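Side-chain contact in luciferase-like monooxygenase (Streptomyces bottropensis, PDB 4US5), which probably acts as a flavin-dependent monooxygenase of the bacterial luciferase family, inserting an atom of molecular oxygen into an organic substrate: residues His247-Ser251 with Gln252-Arg256. Sequence-based numbering, arbitrary orientation.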
ATOM      1  N   HIS B 247     -23.915  13.108 -14.841  1.00 25.49           N
ATOM      2  CA  HIS B 247     -23.716  14.555 -14.844  1.00 27.76           C
ATOM      3  C   HIS B 247     -24.982  15.357 -14.540  1.00 26.07           C
ATOM      4  O   HIS B 247     -24.912  16.365 -13.873  1.00 26.43           O
ATOM      5  CB  HIS B 247     -23.131  15.049 -16.163  1.00 27.60           C
ATOM      6  CG  HIS B 247     -21.651  15.123 -16.152  1.00 30.64           C
ATOM      7  ND1 HIS B 247     -20.863  14.009 -16.329  1.00 33.72           N
ATOM      8  CD2 HIS B 247     -20.806  16.154 -15.921  1.00 30.81           C
ATOM      9  CE1 HIS B 247     -19.595  14.350 -16.214  1.00 29.97           C
ATOM     10  NE2 HIS B 247     -19.535  15.655 -16.014  1.00 36.37           N
ATOM     11  N   ARG B 248     -26.110  14.938 -15.101  1.00 24.63           N
ATOM     12  CA  ARG B 248     -27.397  15.608 -14.811  1.00 24.53           C
ATOM     13  C   ARG B 248     -27.611  15.593 -13.313  1.00 26.34           C
ATOM     14  O   ARG B 248     -27.944  16.619 -12.703  1.00 29.45           O
ATOM     15  CB  ARG B 248     -28.567  14.901 -15.514  1.00 25.03           C
ATOM     16  CG  ARG B 248     -29.932  15.354 -15.004  1.00 25.46           C
ATOM     17  CD  ARG B 248     -31.080  14.630 -15.684  1.00 25.72           C
ATOM     18  NE  ARG B 248     -31.332  15.124 -17.039  1.00 24.90           N
ATOM     19  CZ  ARG B 248     -32.294  14.665 -17.830  1.00 28.37           C
ATOM     20  NH1 ARG B 248     -33.117  13.715 -17.414  1.00 30.53           N
ATOM     21  NH2 ARG B 248     -32.458  15.178 -19.029  1.00 29.93           N
ATOM     22  N   ARG B 249     -27.408  14.418 -12.724  1.00 23.34           N
ATOM     23  CA  ARG B 249     -27.692  14.225 -11.322  1.00 24.83           C
ATOM     24  C   ARG B 249     -26.758  15.033 -10.449  1.00 25.46           C
ATOM     25  O   ARG B 249     -27.187  15.690  -9.528  1.00 23.27           O
ATOM     26  CB  ARG B 249     -27.581  12.739 -10.961  1.00 22.70           C
ATOM     27  CG  ARG B 249     -28.742  11.901 -11.431  1.00 23.05           C
ATOM     28  CD  ARG B 249     -28.493  10.466 -11.013  1.00 23.49           C
ATOM     29  NE  ARG B 249     -29.582   9.571 -11.305  1.00 22.05           N
ATOM     30  CZ  ARG B 249     -29.566   8.279 -10.999  1.00 24.41           C
ATOM     31  NH1 ARG B 249     -28.458   7.722 -10.475  1.00 24.56           N
ATOM     32  NH2 ARG B 249     -30.601   7.528 -11.273  1.00 24.19           N
HETATM   33  N   MSE B 250     -25.475  15.022 -10.782  1.00 26.66           N
HETATM   34  CA  MSE B 250     -24.508  15.790  -9.998  1.00 25.74           C
HETATM   35  C   MSE B 250     -24.805  17.275 -10.085  1.00 26.18           C
HETATM   36  O   MSE B 250     -24.633  17.997  -9.101  1.00 25.50           O
HETATM   37  CB  MSE B 250     -23.076  15.516 -10.447  1.00 28.81           C
HETATM   38  CG  MSE B 250     -22.634  14.066 -10.187  1.00 29.96           C
HETATM   39 SE   MSE B 250     -22.385  13.671  -8.270  1.00 37.66          SE
HETATM   40  CE  MSE B 250     -20.648  14.584  -7.950  1.00 37.79           C
ATOM     41  N   SER B 251     -25.270  17.749 -11.236  1.00 24.19           N
ATOM     42  CA  SER B 251     -25.577  19.177 -11.384  1.00 26.07           C
ATOM     43  C   SER B 251     -26.737  19.589 -10.482  1.00 29.99           C
ATOM     44  O   SER B 251     -26.896  20.760 -10.178  1.00 31.56           O
ATOM     45  CB  SER B 251     -25.885  19.552 -12.852  1.00 25.10           C
ATOM     46  OG  SER B 251     -27.142  19.072 -13.297  1.00 23.92           O
ATOM     47  N   GLN B 252     -27.546  18.607 -10.059  1.00 32.21           N
ATOM     48  CA  GLN B 252     -28.710  18.860  -9.188  1.00 31.78           C
ATOM     49  C   GLN B 252     -28.429  18.507  -7.714  1.00 30.62           C
ATOM     50  O   GLN B 252     -29.340  18.545  -6.879  1.00 32.84           O
ATOM     51  CB  GLN B 252     -29.893  18.041  -9.691  1.00 32.50           C
ATOM     52  CG  GLN B 252     -30.331  18.396 -11.100  1.00 33.92           C
ATOM     53  CD  GLN B 252     -31.333  17.435 -11.644  1.00 38.36           C
ATOM     54  OE1 GLN B 252     -31.024  16.269 -11.924  1.00 44.07           O
ATOM     55  NE2 GLN B 252     -32.560  17.896 -11.771  1.00 43.89           N
ATOM     56  N   GLY B 253     -27.178  18.174  -7.403  1.00 27.40           N
ATOM     57  CA  GLY B 253     -26.769  17.762  -6.056  1.00 28.58           C
ATOM     58  C   GLY B 253     -27.203  16.351  -5.665  1.00 24.92           C
ATOM     59  O   GLY B 253     -27.232  16.016  -4.489  1.00 27.64           O
ATOM     60  N   ASP B 254     -27.508  15.538  -6.670  1.00 26.25           N
ATOM     61  CA  ASP B 254     -27.982  14.180  -6.495  1.00 25.45           C
ATOM     62  C   ASP B 254     -26.755  13.287  -6.668  1.00 26.67           C
ATOM     63  O   ASP B 254     -26.352  12.978  -7.802  1.00 26.47           O
ATOM     64  CB  ASP B 254     -29.053  13.907  -7.527  1.00 23.11           C
ATOM     65  CG  ASP B 254     -29.591  12.499  -7.496  1.00 23.47           C
ATOM     66  OD1 ASP B 254     -29.226  11.717  -6.607  1.00 24.74           O
ATOM     67  OD2 ASP B 254     -30.386  12.179  -8.401  1.00 23.41           O
ATOM     68  N   VAL B 255     -26.193  12.857  -5.544  1.00 26.51           N
ATOM     69  CA  VAL B 255     -24.947  12.075  -5.514  1.00 28.71           C
ATOM     70  C   VAL B 255     -25.238  10.611  -5.297  1.00 26.98           C
ATOM     71  O   VAL B 255     -25.560  10.187  -4.191  1.00 27.04           O
ATOM     72  CB  VAL B 255     -24.006  12.594  -4.392  1.00 27.75           C
ATOM     73  CG1 VAL B 255     -22.677  11.823  -4.388  1.00 33.30           C
ATOM     74  CG2 VAL B 255     -23.747  14.084  -4.583  1.00 29.86           C
ATOM     75  N   ARG B 256     -25.119   9.827  -6.359  1.00 26.78           N
ATOM     76  CA  ARG B 256     -25.380   8.403  -6.294  1.00 26.47           C
ATOM     77  C   ARG B 256     -24.365   7.630  -7.118  1.00 27.26           C
ATOM     78  O   ARG B 256     -23.541   8.210  -7.812  1.00 24.48           O
ATOM     79  CB  ARG B 256     -26.803   8.097  -6.772  1.00 26.40           C
ATOM     80  CG  ARG B 256     -27.855   8.541  -5.763  1.00 27.16           C
ATOM     81  CD  ARG B 256     -29.240   8.045  -6.186  1.00 25.89           C
ATOM     82  NE  ARG B 256     -29.952   8.928  -7.087  1.00 25.58           N
ATOM     83  CZ  ARG B 256     -31.014   8.597  -7.833  1.00 24.20           C
ATOM     84  NH1 ARG B 256     -31.522   7.367  -7.860  1.00 23.50           N
ATOM     85  NH2 ARG B 256     -31.555   9.519  -8.583  1.00 26.76           N
TER
HETATM   86  O   HOH W   1     -25.854   8.736 -10.310  1.00 21.95           O
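Arg249 and Asp254 meet where helix 233-251 gives way to the loop leading to helix 261-268, and the backbone makes the turn as a Schellman motif. Asp254 N donates to Arg249 O at 2.9 Å, and Gly253 N to Met250 O at 3.1 Å. Gly253 suits the C-prime place because its phi is positive, 75°, a conformation easily reached without a side chain. Arg249 O also accepts from Gln252 N, which approaches the opposite face of the carbonyl from Asp254 N. One residue before Arg249, Arg248 O accepts the Ser251 hydroxyl, Ser251 OG to Arg248 O 2.6 Å, as serine hydroxyls in helices often bond a carbonyl three or four residues back.

The charged groups form a network beyond the turn. The Asp254 carboxylate swings away from its own backbone N (chi1 177°), which brings it beside CG and CD of Arg249 and level with the Arg256 guanidinium. Arg256 NE meets Asp254 OD1 and Arg256 NH2 meets Asp254 OD2, each at 2.9 Å, on syn lone pairs. The guanidinium of Arg249 lies flat on that of Arg256, centres 3.5 Å apart and planes 18° apart. The salt bridge from Arg249 NE to Asp254 OD2 is long, 4.0 Å, and rests on charge alone, since OD2 lies well out of the Arg249 guanidinium plane. A water accepts from Arg249 NH1 at the guanidinium edge.

Apolar contact is slight: Met250 SE, of a selenomethionine, approaches Val255 CG2. Outside the turn, Arg249 touches Leu263 of helix 261-268.

One carboxylate thus serves two stacked cations, bonded to one at its edge and close to the other through charge alone; its negative charge probably stabilises their stacking, linking the last helical turn to the surface loop.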